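Local structure of putative prolyl-tRNA synthetase (Leishmania major, 5XIL) at residues V352-E357 against V370-S375; Y43-C48 against P286-T291; L477-E482 against A502-L507; V293-V298 against A330-R335. The protein probably catalyses the ATP-dependent attachment of L-proline to tRNA(Pro), releasing AMP and diphosphate, as a zinc-containing class II aminoacyl-tRNA synthetase. One frame throughout, in Å; residues are numbered along the deposited sequence.

Contact 1: V352-E357 against V370-S375; sequences VPLRVE and VAVRHS
R355 and A371 face each other as a hydrogen-bonded pair of antiparallel strands in the anticodon-binding domain. R355 N gives to A371 O (2.9 Å), and A371 N returns a bond to R355 O (2.8 Å); each donor lies in the plane of the carbonyl it meets. The buried, apolar face carries L354, V356, V370 and V372. L354 CD2 reaches both V370 CG1 (3.9 Å) and V372 CG2 (4.0 Å), and L395 of helix 387-412 covers L354. On the other face the partly exposed R355 runs extended and then bends at chi3 (72°), which lays the guanidinium over A371 with NH2 3.6 Å from A371 CB. NE and NH2 both grip E357 OE2 in the guanidinium plane, and E357 OE1 has a second arginine, R378. Beyond the strands the pairing continues with one more straight bond, R373 N to P353 O (3.0 Å), tilted 33° from the carbonyl plane; the looser, solvent side is where a water links this oxygen to H374 N. The R373 side chain turns away to E348 O and D278. With two arginines on its carboxylate, E357 is probably held ionised, and the methyl of A371 packs beneath the charged pair.

Contact 2: Y43-C48 against P286-T291; sequences YYVWKC and PRVAST
The helix containing Y44, V45 and C48 packs against segment 286-291, a short 3-10 turn running into loop, with V45 and V288 CA atoms 5.1 Å apart and Y44 and S290 CA atoms 5.9 Å apart. Helix 40-60 here lies against the connection between the class II synthetase catalytic domain, which it leaves after helix 267-276, and the anticodon-binding domain, which it enters at strand 293-297. Helix side chains pack on both side chains and backbone of the loop. V45 and V288 meet through their methyl branches, CG2 to CG2 at 4.0 Å, while V288 CG1 turns to C48 CB (3.7 Å). With CG1 anti to its own carbonyl carbon (chi1 -64°), V288 spreads its two methyls, one to each helix residue. M272 of helix 267-276 touches both valines.

Y44 carries the other half. Its ring stands with CG anti to the backbone N (chi1 -173°), which swings it across the loop toward S290. The side chains of Y44 and S290 also pack against E58 and E63 of the second subunit, so this side of the contact is part of the dimer interface. R287 leads away to E396, tying the loop to helix 387-412. Over one face of the Y44 ring S290 CA makes a CH-pi contact, 3.8 Å from the centroid, and near the ring plane V288 O approaches the edge at CD2 (3.3 Å).

Contact 3: L477-E482 against A502-L507; sequences LCIPFE and ATTWVL
L477 N gives the shortest polar bond of the contact, 2.8 Å to L507 O, and L507 N replies with a bond of 3.0 Å to C478 O that is met nearly along the carbonyl direction. L507 is thus bonded through both its N and its O, to two successive residues of the partner strand. Its side chain stands with CG anti to the backbone N (chi1 -178°), and its CG packs on L477 CD1 at 4.0 Å, the two leucines meeting at a slant. C478 SG approaches L507 CD2 from the same side of the sheet, farther off at 4.3 Å. L477 and C478 opposite the single L507 make a classic beta bulge in this antiparallel pair, which belongs to the C-terminal domain of prolyl-tRNA synthetase that also holds the zinc site. Past the bulge the strands are joined by side chains. I479 sends its two branches different ways: CG1 to V506 CG2 (3.9 Å), and CG2 to T504 OG1 (3.5 Å), where the two side chains cross at about a right angle. The P480 ring turns instead to L507, its CG 4.3 Å from L507 CB. W505 leads away from the pair, with its indole NE1 bonded to E486 O and its ring in a cation-pi contact with R416.

Contact 4: V293-V298 against A330-R335; sequences VIIIPV and ARCDLR
V293, I294 and I295 pair in parallel with A330, R331 and C332, and three backbone hydrogen bonds stitch the strands. R331 N gives to V293 O (3.0 Å), I295 N to R331 O (2.8 Å) and D333 N to I295 O (3.0 Å), so that R331 is bonded through both its N and its O. CA-H...O contacts support them, as from A330 CA to V293 O.

The apolar contacts fall on both faces. On one, I295 CB lies 3.9 Å from C332 SG and A330 packs near V293. On the other, I294 and R331 run side by side, pointing the same way, with I294 CD1 against R331 CG (3.6 Å); chi2 of I294 (71°) folds CD1 over toward the arginine. Farther on, P297 CD meets L334 CD2 (3.8 Å), the two side chains crossing at about a right angle.

Most polar side-chain bonds stay within 330-335. R335 takes D333 side-on with NE and an NH, one to each carboxylate oxygen, the shorter bond running from NH2 to OD2 (2.7 Å). D333 OD1 also accepts R335 N, forming an Asx turn, while W347 NE1 of helix 340-350 bonds to D333 OD2.

The pair forms a beta-alpha-beta unit with helix 306-325, whose L319 and L323 cover I295 and A330. Helix 340-350 covers I294 and I296 on the other face, and strand 354-358 borders strand 293-297.

How the contacts relate
Along the chain the pairs come in series: contact 2 closes first, then contact 4, contact 1 and finally contact 3. Contacts 1 and 4 share one five-stranded sheet of the anticodon-binding domain, with centres about 12 Å apart; strands 293-297 and 354-358 are neighbours, V356 bonding to both I294 and I296. Contact 2 touches both, through T291 on V352 and R331, its centre about 17 Å from that of contact 1 and about 19 Å from that of contact 4. It thus joins the class II core to this sheet at the dimer interface. Contact 3 stands apart in the C-terminal zinc-containing domain, its centre about 33 to 48 Å from the others.

Contact 1: V352-E357 against V370-S375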
loop_
_atom_site.group_PDB
_atom_site.type_symbol
_atom_site.label_atom_id
_atom_site.label_comp_id
_atom_site.label_asym_id
_atom_site.label_seq_id
_atom_site.Cartn_x
_atom_site.Cartn_y
_atom_site.Cartn_z
ATOM N N VAL A 352 -5.868 -8.571 21.996
ATOM C CA VAL A 352 -5.068 -9.617 21.392
ATOM C C VAL A 352 -5.889 -10.877 21.394
ATOM O O VAL A 352 -6.442 -11.165 22.397
ATOM C CB VAL A 352 -3.796 -9.955 22.153
ATOM C CG1 VAL A 352 -2.999 -10.947 21.300
ATOM C CG2 VAL A 352 -3.011 -8.716 22.395
ATOM N N PRO A 353 -6.066 -11.532 20.255
ATOM C CA PRO A 353 -6.961 -12.678 20.206
ATOM C C PRO A 353 -6.659 -13.827 21.234
ATOM O O PRO A 353 -7.599 -14.416 21.795
ATOM C CB PRO A 353 -6.758 -13.164 18.794
ATOM C CG PRO A 353 -6.545 -11.954 17.973
ATOM C CD PRO A 353 -5.795 -11.037 18.895
ATOM N N LEU A 354 -5.373 -14.139 21.424
ATOM C CA LEU A 354 -4.991 -15.281 22.282
ATOM C C LEU A 354 -3.902 -14.858 23.207
ATOM O O LEU A 354 -2.956 -14.114 22.816
ATOM C CB LEU A 354 -4.494 -16.440 21.444
ATOM C CG LEU A 354 -5.448 -17.147 20.495
ATOM C CD1 LEU A 354 -4.774 -18.194 19.661
ATOM C CD2 LEU A 354 -6.652 -17.655 21.252
ATOM N N ARG A 355 -3.991 -15.282 24.459
ATOM C CA ARG A 355 -2.944 -15.077 25.380
ATOM C C ARG A 355 -2.428 -16.470 25.856
ATOM O O ARG A 355 -3.234 -17.313 26.194
ATOM C CB ARG A 355 -3.416 -14.346 26.591
ATOM C CG ARG A 355 -2.367 -14.357 27.723
ATOM C CD ARG A 355 -2.816 -13.594 28.948
ATOM N NE ARG A 355 -3.868 -14.230 29.730
ATOM C CZ ARG A 355 -5.023 -13.658 30.039
ATOM N NH1 ARG A 355 -5.361 -12.460 29.539
ATOM N NH2 ARG A 355 -5.896 -14.316 30.805
ATOM N N VAL A 356 -1.120 -16.648 25.826
ATOM C CA VAL A 356 -0.447 -17.871 26.298
ATOM C C VAL A 356 0.220 -17.485 27.599
ATOM O O VAL A 356 1.005 -16.570 27.626
ATOM C CB VAL A 356 0.618 -18.424 25.314
ATOM C CG1 VAL A 356 1.422 -19.547 26.029
ATOM C CG2 VAL A 356 0.045 -18.950 24.049
ATOM N N GLU A 357 -0.136 -18.180 28.665
ATOM C CA GLU A 357 0.418 -17.991 29.977
ATOM C C GLU A 357 1.373 -19.175 30.187
ATOM O O GLU A 357 0.926 -20.324 30.109
ATOM C CB GLU A 357 -0.715 -18.021 31.008
ATOM C CG GLU A 357 -1.887 -17.106 30.689
ATOM C CD GLU A 357 -3.136 -17.290 31.552
ATOM O OE1 GLU A 357 -3.069 -18.040 32.569
ATOM O OE2 GLU A 357 -4.194 -16.679 31.232
ATOM N N VAL A 370 -3.918 -21.356 27.267
ATOM C CA VAL A 370 -4.305 -20.374 26.260
ATOM C C VAL A 370 -5.630 -19.798 26.683
ATOM O O VAL A 370 -6.550 -20.517 26.956
ATOM C CB VAL A 370 -4.448 -21.015 24.891
ATOM C CG1 VAL A 370 -4.858 -19.962 23.837
ATOM C CG2 VAL A 370 -3.171 -21.664 24.487
ATOM N N ALA A 371 -5.675 -18.485 26.814
ATOM C CA ALA A 371 -6.873 -17.787 27.161
ATOM C C ALA A 371 -7.375 -17.101 25.887
ATOM O O ALA A 371 -6.601 -16.311 25.288
ATOM C CB ALA A 371 -6.503 -16.717 28.174
ATOM N N VAL A 372 -8.607 -17.412 25.468
ATOM C CA VAL A 372 -9.228 -16.835 24.271
ATOM C C VAL A 372 -9.977 -15.548 24.611
ATOM O O VAL A 372 -10.876 -15.536 25.478
ATOM C CB VAL A 372 -10.231 -17.824 23.665
ATOM C CG1 VAL A 372 -10.781 -17.317 22.393
ATOM C CG2 VAL A 372 -9.570 -19.169 23.470
ATOM N N ARG A 373 -9.540 -14.430 24.030
ATOM C CA ARG A 373 -10.047 -13.145 24.391
ATOM C C ARG A 373 -11.582 -12.944 24.137
ATOM O O ARG A 373 -12.302 -12.405 25.009
ATOM C CB ARG A 373 -9.274 -12.055 23.682
ATOM C CG ARG A 373 -9.789 -10.622 23.918
ATOM C CD ARG A 373 -9.694 -10.121 25.324
ATOM N NE ARG A 373 -10.215 -8.768 25.435
ATOM C CZ ARG A 373 -11.477 -8.450 25.602
ATOM N NH1 ARG A 373 -12.422 -9.389 25.806
ATOM N NH2 ARG A 373 -11.790 -7.188 25.622
ATOM N N HIS A 374 -12.080 -13.338 23.005
ATOM C CA HIS A 374 -13.470 -13.003 22.693
ATOM C C HIS A 374 -14.432 -13.742 23.628
ATOM O O HIS A 374 -15.391 -13.171 24.017
ATOM C CB HIS A 374 -13.791 -13.239 21.222
ATOM C CG HIS A 374 -13.926 -14.675 20.850
ATOM N ND1 HIS A 374 -15.146 -15.302 20.776
ATOM C CD2 HIS A 374 -12.996 -15.612 20.545
ATOM C CE1 HIS A 374 -14.962 -16.556 20.413
ATOM N NE2 HIS A 374 -13.666 -16.774 20.289
ATOM N N SER A 375 -14.119 -14.996 23.981
ATOM C CA SER A 375 -15.048 -15.901 24.670
ATOM C C SER A 375 -14.678 -16.081 26.133
ATOM O O SER A 375 -15.526 -16.474 26.911
ATOM C CB SER A 375 -15.084 -17.273 23.992
ATOM O OG SER A 375 -13.805 -17.852 24.127
HETATM O O HOH W 1 -10.265 -13.956 20.790
#

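Contact 2: Y43-C48 against P286-T291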
loop_
_atom_site.group_PDB
_atom_site.type_symbol
_atom_site.label_atom_id
_atom_site.label_comp_id
_atom_site.label_asym_id
_atom_site.label_seq_id
_atom_site.Cartn_x
_atom_site.Cartn_y
_atom_site.Cartn_z
ATOM N N TYR A 43 -3.595 1.150 12.690
ATOM C CA TYR A 43 -3.100 1.226 11.320
ATOM C C TYR A 43 -2.876 -0.131 10.626
ATOM O O TYR A 43 -3.142 -0.267 9.436
ATOM C CB TYR A 43 -1.824 2.098 11.201
ATOM C CG TYR A 43 -1.626 2.533 9.761
ATOM C CD1 TYR A 43 -2.361 3.612 9.234
ATOM C CD2 TYR A 43 -0.859 1.785 8.873
ATOM C CE1 TYR A 43 -2.222 3.979 7.896
ATOM C CE2 TYR A 43 -0.719 2.164 7.529
ATOM C CZ TYR A 43 -1.414 3.276 7.081
ATOM O OH TYR A 43 -1.353 3.628 5.774
ATOM N N TYR A 44 -2.391 -1.121 11.367
ATOM C CA TYR A 44 -2.178 -2.475 10.832
ATOM C C TYR A 44 -3.445 -2.957 10.191
ATOM O O TYR A 44 -3.421 -3.643 9.148
ATOM C CB TYR A 44 -1.769 -3.465 11.900
ATOM C CG TYR A 44 -1.401 -4.765 11.337
ATOM C CD1 TYR A 44 -0.148 -4.940 10.767
ATOM C CD2 TYR A 44 -2.278 -5.848 11.384
ATOM C CE1 TYR A 44 0.207 -6.176 10.200
ATOM C CE2 TYR A 44 -1.967 -7.075 10.823
ATOM C CZ TYR A 44 -0.722 -7.232 10.226
ATOM O OH TYR A 44 -0.381 -8.417 9.688
ATOM N N VAL A 45 -4.582 -2.585 10.806
ATOM C CA VAL A 45 -5.873 -2.979 10.203
ATOM C C VAL A 45 -6.048 -2.420 8.757
ATOM O O VAL A 45 -6.395 -3.135 7.873
ATOM C CB VAL A 45 -7.059 -2.600 11.104
ATOM C CG1 VAL A 45 -8.320 -3.034 10.458
ATOM C CG2 VAL A 45 -6.895 -3.209 12.479
ATOM N N TRP A 46 -5.740 -1.137 8.573
ATOM C CA TRP A 46 -5.773 -0.446 7.285
ATOM C C TRP A 46 -4.764 -1.073 6.349
ATOM O O TRP A 46 -5.106 -1.419 5.235
ATOM C CB TRP A 46 -5.581 1.048 7.465
ATOM C CG TRP A 46 -5.906 1.788 6.183
ATOM C CD1 TRP A 46 -5.028 2.456 5.429
ATOM C CD2 TRP A 46 -7.175 1.829 5.466
ATOM N NE1 TRP A 46 -5.664 2.972 4.296
ATOM C CE2 TRP A 46 -6.972 2.567 4.290
ATOM C CE3 TRP A 46 -8.422 1.288 5.688
ATOM C CZ2 TRP A 46 -8.009 2.829 3.367
ATOM C CZ3 TRP A 46 -9.449 1.560 4.811
ATOM C CH2 TRP A 46 -9.244 2.313 3.660
ATOM N N LYS A 47 -3.590 -1.405 6.858
ATOM C CA LYS A 47 -2.578 -2.082 5.995
ATOM C C LYS A 47 -3.143 -3.401 5.439
ATOM O O LYS A 47 -2.981 -3.700 4.274
ATOM C CB LYS A 47 -1.330 -2.351 6.795
ATOM C CG LYS A 47 -0.208 -2.735 5.934
ATOM C CD LYS A 47 0.945 -3.177 6.839
ATOM C CE LYS A 47 2.282 -2.691 6.314
ATOM N NZ LYS A 47 3.373 -3.266 7.164
ATOM N N CYS A 48 -3.851 -4.138 6.273
ATOM C CA CYS A 48 -4.462 -5.426 5.939
ATOM C C CYS A 48 -5.540 -5.247 4.897
ATOM O O CYS A 48 -5.657 -6.029 3.936
ATOM C CB CYS A 48 -5.073 -6.137 7.145
ATOM S SG CYS A 48 -3.822 -6.780 8.268
ATOM N N PRO A 286 -8.865 -11.693 14.417
ATOM C CA PRO A 286 -7.493 -12.210 14.302
ATOM C C PRO A 286 -6.790 -11.975 12.981
ATOM O O PRO A 286 -5.572 -11.810 12.971
ATOM C CB PRO A 286 -7.657 -13.722 14.562
ATOM C CG PRO A 286 -9.053 -14.034 14.310
ATOM C CD PRO A 286 -9.864 -12.760 14.630
ATOM N N ARG A 287 -7.537 -11.885 11.880
ATOM C CA ARG A 287 -6.928 -11.656 10.616
ATOM C C ARG A 287 -6.396 -10.260 10.470
ATOM O O ARG A 287 -5.575 -9.989 9.514
ATOM C CB ARG A 287 -7.827 -12.069 9.437
ATOM C CG ARG A 287 -8.213 -13.563 9.487
ATOM C CD ARG A 287 -9.376 -13.839 8.555
ATOM N NE ARG A 287 -9.791 -15.260 8.572
ATOM C CZ ARG A 287 -10.800 -15.741 7.901
ATOM N NH1 ARG A 287 -11.515 -14.931 7.146
ATOM N NH2 ARG A 287 -11.089 -17.055 7.986
ATOM N N VAL A 288 -6.756 -9.325 11.373
ATOM C CA VAL A 288 -6.160 -8.002 11.249
ATOM C C VAL A 288 -5.463 -7.590 12.526
ATOM O O VAL A 288 -5.187 -6.440 12.761
ATOM C CB VAL A 288 -7.246 -6.934 10.833
ATOM C CG1 VAL A 288 -7.803 -7.225 9.474
ATOM C CG2 VAL A 288 -8.369 -6.824 11.877
ATOM N N ALA A 289 -5.182 -8.552 13.378
ATOM C CA ALA A 289 -4.501 -8.282 14.634
ATOM C C ALA A 289 -2.972 -8.248 14.410
ATOM O O ALA A 289 -2.398 -9.240 13.952
ATOM C CB ALA A 289 -4.851 -9.308 15.719
ATOM N N SER A 290 -2.374 -7.108 14.747
ATOM C CA SER A 290 -0.972 -6.904 14.487
ATOM C C SER A 290 -0.171 -7.951 15.282
ATOM O O SER A 290 0.834 -8.491 14.788
ATOM C CB SER A 290 -0.574 -5.521 14.958
ATOM O OG SER A 290 0.767 -5.363 14.671
ATOM N N THR A 291 -0.576 -8.142 16.523
ATOM C CA THR A 291 -0.184 -9.295 17.335
ATOM C C THR A 291 -1.396 -10.189 17.509
ATOM O O THR A 291 -2.407 -9.747 17.993
ATOM C CB THR A 291 0.397 -8.878 18.671
ATOM O OG1 THR A 291 1.572 -8.141 18.393
ATOM C CG2 THR A 291 0.737 -10.093 19.583
#

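Contact 3: L477-E482 against A502-L507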
loop_
_atom_site.group_PDB
_atom_site.type_symbol
_atom_site.label_atom_id
_atom_site.label_comp_id
_atom_site.label_asym_id
_atom_site.label_seq_id
_atom_site.Cartn_x
_atom_site.Cartn_y
_atom_site.Cartn_z
ATOM N N LEU A 477 -32.013 2.627 5.199
ATOM C CA LEU A 477 -30.639 2.151 5.148
ATOM C C LEU A 477 -30.358 1.490 3.769
ATOM O O LEU A 477 -29.490 1.957 3.043
ATOM C CB LEU A 477 -30.321 1.256 6.342
ATOM C CG LEU A 477 -30.630 1.856 7.711
ATOM C CD1 LEU A 477 -30.315 0.783 8.745
ATOM C CD2 LEU A 477 -29.798 3.086 8.021
ATOM N N CYS A 478 -31.152 0.508 3.363
ATOM C CA CYS A 478 -31.063 -0.047 2.026
ATOM C C CYS A 478 -32.271 -0.897 1.805
ATOM O O CYS A 478 -32.949 -1.319 2.776
ATOM C CB CYS A 478 -29.814 -0.905 1.775
ATOM S SG CYS A 478 -29.793 -2.438 2.685
ATOM N N ILE A 479 -32.514 -1.182 0.538
ATOM C CA ILE A 479 -33.417 -2.233 0.128
ATOM C C ILE A 479 -32.522 -3.472 0.000
ATOM O O ILE A 479 -31.670 -3.496 -0.894
ATOM C CB ILE A 479 -34.041 -1.992 -1.256
ATOM C CG1 ILE A 479 -34.761 -0.686 -1.206
ATOM C CG2 ILE A 479 -35.075 -3.078 -1.539
ATOM C CD1 ILE A 479 -34.631 0.144 -2.427
ATOM N N PRO A 480 -32.655 -4.429 0.927
ATOM C CA PRO A 480 -31.758 -5.594 0.905
ATOM C C PRO A 480 -31.949 -6.471 -0.321
ATOM O O PRO A 480 -33.084 -6.708 -0.728
ATOM C CB PRO A 480 -32.127 -6.359 2.171
ATOM C CG PRO A 480 -32.916 -5.476 2.976
ATOM C CD PRO A 480 -33.515 -4.413 2.128
ATOM N N PHE A 481 -30.853 -6.945 -0.900
ATOM C CA PHE A 481 -30.932 -7.851 -2.020
ATOM C C PHE A 481 -31.550 -9.172 -1.555
ATOM O O PHE A 481 -32.272 -9.785 -2.296
ATOM C CB PHE A 481 -29.542 -8.089 -2.641
ATOM C CG PHE A 481 -28.930 -6.867 -3.284
ATOM C CD1 PHE A 481 -29.687 -6.016 -4.027
ATOM C CD2 PHE A 481 -27.584 -6.642 -3.232
ATOM C CE1 PHE A 481 -29.175 -4.889 -4.611
ATOM C CE2 PHE A 481 -27.028 -5.520 -3.842
ATOM C CZ PHE A 481 -27.826 -4.633 -4.522
ATOM N N GLU A 482 -31.297 -9.570 -0.315
ATOM C CA GLU A 482 -31.885 -10.779 0.256
ATOM C C GLU A 482 -33.170 -10.354 0.939
ATOM O O GLU A 482 -33.103 -9.793 2.017
ATOM C CB GLU A 482 -30.912 -11.413 1.270
ATOM C CG GLU A 482 -31.421 -12.711 1.909
ATOM C CD GLU A 482 -30.298 -13.536 2.534
ATOM O OE1 GLU A 482 -29.557 -13.023 3.402
ATOM O OE2 GLU A 482 -30.136 -14.698 2.109
ATOM N N ALA A 502 -47.603 -2.722 -0.536
ATOM C CA ALA A 502 -46.153 -2.672 -0.614
ATOM C C ALA A 502 -45.644 -3.477 -1.815
ATOM O O ALA A 502 -46.248 -4.504 -2.237
ATOM C CB ALA A 502 -45.566 -3.230 0.667
ATOM N N THR A 503 -44.496 -3.066 -2.323
ATOM C CA THR A 503 -43.795 -3.815 -3.346
ATOM C C THR A 503 -42.487 -4.418 -2.919
ATOM O O THR A 503 -41.941 -5.249 -3.640
ATOM C CB THR A 503 -43.510 -2.896 -4.566
ATOM O OG1 THR A 503 -42.715 -1.775 -4.162
ATOM C CG2 THR A 503 -44.865 -2.357 -5.103
ATOM N N THR A 504 -41.940 -3.991 -1.782
ATOM C CA THR A 504 -40.665 -4.610 -1.335
ATOM C C THR A 504 -40.628 -4.473 0.185
ATOM O O THR A 504 -41.417 -3.723 0.745
ATOM C CB THR A 504 -39.502 -3.863 -2.006
ATOM O OG1 THR A 504 -38.250 -4.498 -1.723
ATOM C CG2 THR A 504 -39.448 -2.431 -1.594
ATOM N N TRP A 505 -39.665 -5.136 0.840
ATOM C CA TRP A 505 -39.310 -4.792 2.220
ATOM C C TRP A 505 -38.134 -3.877 2.168
ATOM O O TRP A 505 -37.290 -4.047 1.322
ATOM C CB TRP A 505 -38.935 -6.052 2.996
ATOM C CG TRP A 505 -40.070 -7.017 3.169
ATOM C CD1 TRP A 505 -40.471 -7.982 2.303
ATOM C CD2 TRP A 505 -40.923 -7.132 4.305
ATOM N NE1 TRP A 505 -41.512 -8.703 2.832
ATOM C CE2 TRP A 505 -41.820 -8.207 4.052
ATOM C CE3 TRP A 505 -41.031 -6.435 5.487
ATOM C CZ2 TRP A 505 -42.792 -8.612 4.967
ATOM C CZ3 TRP A 505 -41.998 -6.793 6.379
ATOM C CH2 TRP A 505 -42.886 -7.903 6.116
ATOM N N VAL A 506 -38.049 -2.901 3.037
ATOM C CA VAL A 506 -36.860 -2.031 3.065
ATOM C C VAL A 506 -36.404 -1.979 4.527
ATOM O O VAL A 506 -37.203 -2.175 5.435
ATOM C CB VAL A 506 -37.176 -0.617 2.512
ATOM C CG1 VAL A 506 -38.198 0.084 3.325
ATOM C CG2 VAL A 506 -35.942 0.316 2.423
ATOM N N LEU A 507 -35.113 -1.829 4.717
ATOM C CA LEU A 507 -34.508 -1.691 6.024
ATOM C C LEU A 507 -34.425 -0.250 6.429
ATOM O O LEU A 507 -33.793 0.556 5.707
ATOM C CB LEU A 507 -33.125 -2.350 5.949
ATOM C CG LEU A 507 -32.301 -2.378 7.202
ATOM C CD1 LEU A 507 -32.924 -3.319 8.202
ATOM C CD2 LEU A 507 -30.886 -2.828 6.806
#

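Contact 4: V293-V298 against A330-R335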
loop_
_atom_site.group_PDB
_atom_site.type_symbol
_atom_site.label_atom_id
_atom_site.label_comp_id
_atom_site.label_asym_id
_atom_site.label_seq_id
_atom_site.Cartn_x
_atom_site.Cartn_y
_atom_site.Cartn_z
ATOM N N VAL A 293 -1.051 -13.417 19.028
ATOM C CA VAL A 293 -0.803 -14.173 20.276
ATOM C C VAL A 293 0.220 -13.465 21.102
ATOM O O VAL A 293 1.311 -13.150 20.637
ATOM C CB VAL A 293 -0.297 -15.600 19.988
ATOM C CG1 VAL A 293 -0.036 -16.341 21.303
ATOM C CG2 VAL A 293 -1.151 -16.349 18.992
ATOM N N ILE A 294 -0.101 -13.196 22.356
ATOM C CA ILE A 294 0.847 -12.643 23.262
ATOM C C ILE A 294 1.253 -13.744 24.265
ATOM O O ILE A 294 0.431 -14.374 24.839
ATOM C CB ILE A 294 0.338 -11.413 23.995
ATOM C CG1 ILE A 294 1.451 -10.687 24.781
ATOM C CG2 ILE A 294 -0.816 -11.710 24.922
ATOM C CD1 ILE A 294 2.425 -9.979 23.910
ATOM N N ILE A 295 2.530 -13.845 24.512
ATOM C CA ILE A 295 3.106 -14.868 25.461
ATOM C C ILE A 295 3.606 -14.144 26.741
ATOM O O ILE A 295 4.466 -13.282 26.675
ATOM C CB ILE A 295 4.261 -15.620 24.772
ATOM C CG1 ILE A 295 3.813 -16.251 23.463
ATOM C CG2 ILE A 295 4.920 -16.643 25.725
ATOM C CD1 ILE A 295 4.967 -16.588 22.546
ATOM N N ILE A 296 3.051 -14.499 27.898
ATOM C CA ILE A 296 3.394 -13.853 29.118
ATOM C C ILE A 296 3.834 -14.927 30.123
ATOM O O ILE A 296 3.061 -15.843 30.374
ATOM C CB ILE A 296 2.180 -13.139 29.679
ATOM C CG1 ILE A 296 1.622 -12.152 28.624
ATOM C CG2 ILE A 296 2.519 -12.475 31.001
ATOM C CD1 ILE A 296 0.326 -11.480 29.003
ATOM N N PRO A 297 5.060 -14.791 30.684
ATOM C CA PRO A 297 5.525 -15.741 31.683
ATOM C C PRO A 297 4.756 -15.557 33.012
ATOM O O PRO A 297 4.357 -14.427 33.413
ATOM C CB PRO A 297 7.043 -15.446 31.767
ATOM C CG PRO A 297 7.078 -13.962 31.586
ATOM C CD PRO A 297 6.047 -13.711 30.490
ATOM N N VAL A 298 4.462 -16.662 33.663
ATOM C CA VAL A 298 3.763 -16.641 34.943
ATOM C C VAL A 298 4.416 -17.660 35.918
ATOM O O VAL A 298 5.256 -18.460 35.522
ATOM C CB VAL A 298 2.287 -17.011 34.822
ATOM C CG1 VAL A 298 1.531 -16.054 33.874
ATOM C CG2 VAL A 298 2.150 -18.456 34.333
ATOM N N ALA A 330 3.184 -13.820 16.760
ATOM C CA ALA A 330 3.303 -13.939 18.206
ATOM C C ALA A 330 4.337 -12.999 18.729
ATOM O O ALA A 330 5.296 -12.687 18.029
ATOM C CB ALA A 330 3.666 -15.384 18.613
ATOM N N ARG A 331 4.191 -12.617 19.973
ATOM C CA ARG A 331 5.226 -11.919 20.667
ATOM C C ARG A 331 5.168 -12.159 22.142
ATOM O O ARG A 331 4.150 -12.602 22.643
ATOM C CB ARG A 331 5.170 -10.455 20.327
ATOM C CG ARG A 331 4.011 -9.690 20.738
ATOM C CD ARG A 331 4.436 -8.216 20.726
ATOM N NE ARG A 331 5.224 -7.961 21.923
ATOM C CZ ARG A 331 5.637 -6.767 22.322
ATOM N NH1 ARG A 331 5.331 -5.675 21.611
ATOM N NH2 ARG A 331 6.358 -6.681 23.442
ATOM N N CYS A 332 6.279 -11.860 22.844
ATOM C CA CYS A 332 6.310 -11.884 24.288
ATOM C C CYS A 332 6.169 -10.555 25.012
ATOM O O CYS A 332 6.535 -9.541 24.512
ATOM C CB CYS A 332 7.635 -12.502 24.741
ATOM S SG CYS A 332 7.838 -14.110 24.069
ATOM N N ASP A 333 5.612 -10.576 26.199
ATOM C CA ASP A 333 5.633 -9.421 27.067
ATOM C C ASP A 333 6.454 -9.830 28.312
ATOM O O ASP A 333 5.925 -10.478 29.226
ATOM C CB ASP A 333 4.261 -8.947 27.448
ATOM C CG ASP A 333 4.290 -7.569 28.102
ATOM O OD1 ASP A 333 5.365 -7.202 28.649
ATOM O OD2 ASP A 333 3.284 -6.829 28.051
ATOM N N LEU A 334 7.732 -9.492 28.303
ATOM C CA LEU A 334 8.648 -9.829 29.424
ATOM C C LEU A 334 8.981 -8.610 30.294
ATOM O O LEU A 334 10.009 -8.591 30.990
ATOM C CB LEU A 334 9.936 -10.433 28.873
ATOM C CG LEU A 334 9.724 -11.546 27.841
ATOM C CD1 LEU A 334 11.039 -11.962 27.234
ATOM C CD2 LEU A 334 9.016 -12.744 28.400
ATOM N N ARG A 335 8.095 -7.624 30.324
ATOM C CA ARG A 335 8.217 -6.513 31.285
ATOM C C ARG A 335 7.972 -6.941 32.726
ATOM O O ARG A 335 6.867 -6.814 33.241
ATOM C CB ARG A 335 7.242 -5.412 30.863
ATOM C CG ARG A 335 7.611 -4.840 29.491
ATOM C CD ARG A 335 6.691 -3.725 28.990
ATOM N NE ARG A 335 5.348 -4.235 28.833
ATOM C CZ ARG A 335 4.289 -3.529 28.434
ATOM N NH1 ARG A 335 4.415 -2.237 28.156
ATOM N NH2 ARG A 335 3.083 -4.117 28.332
#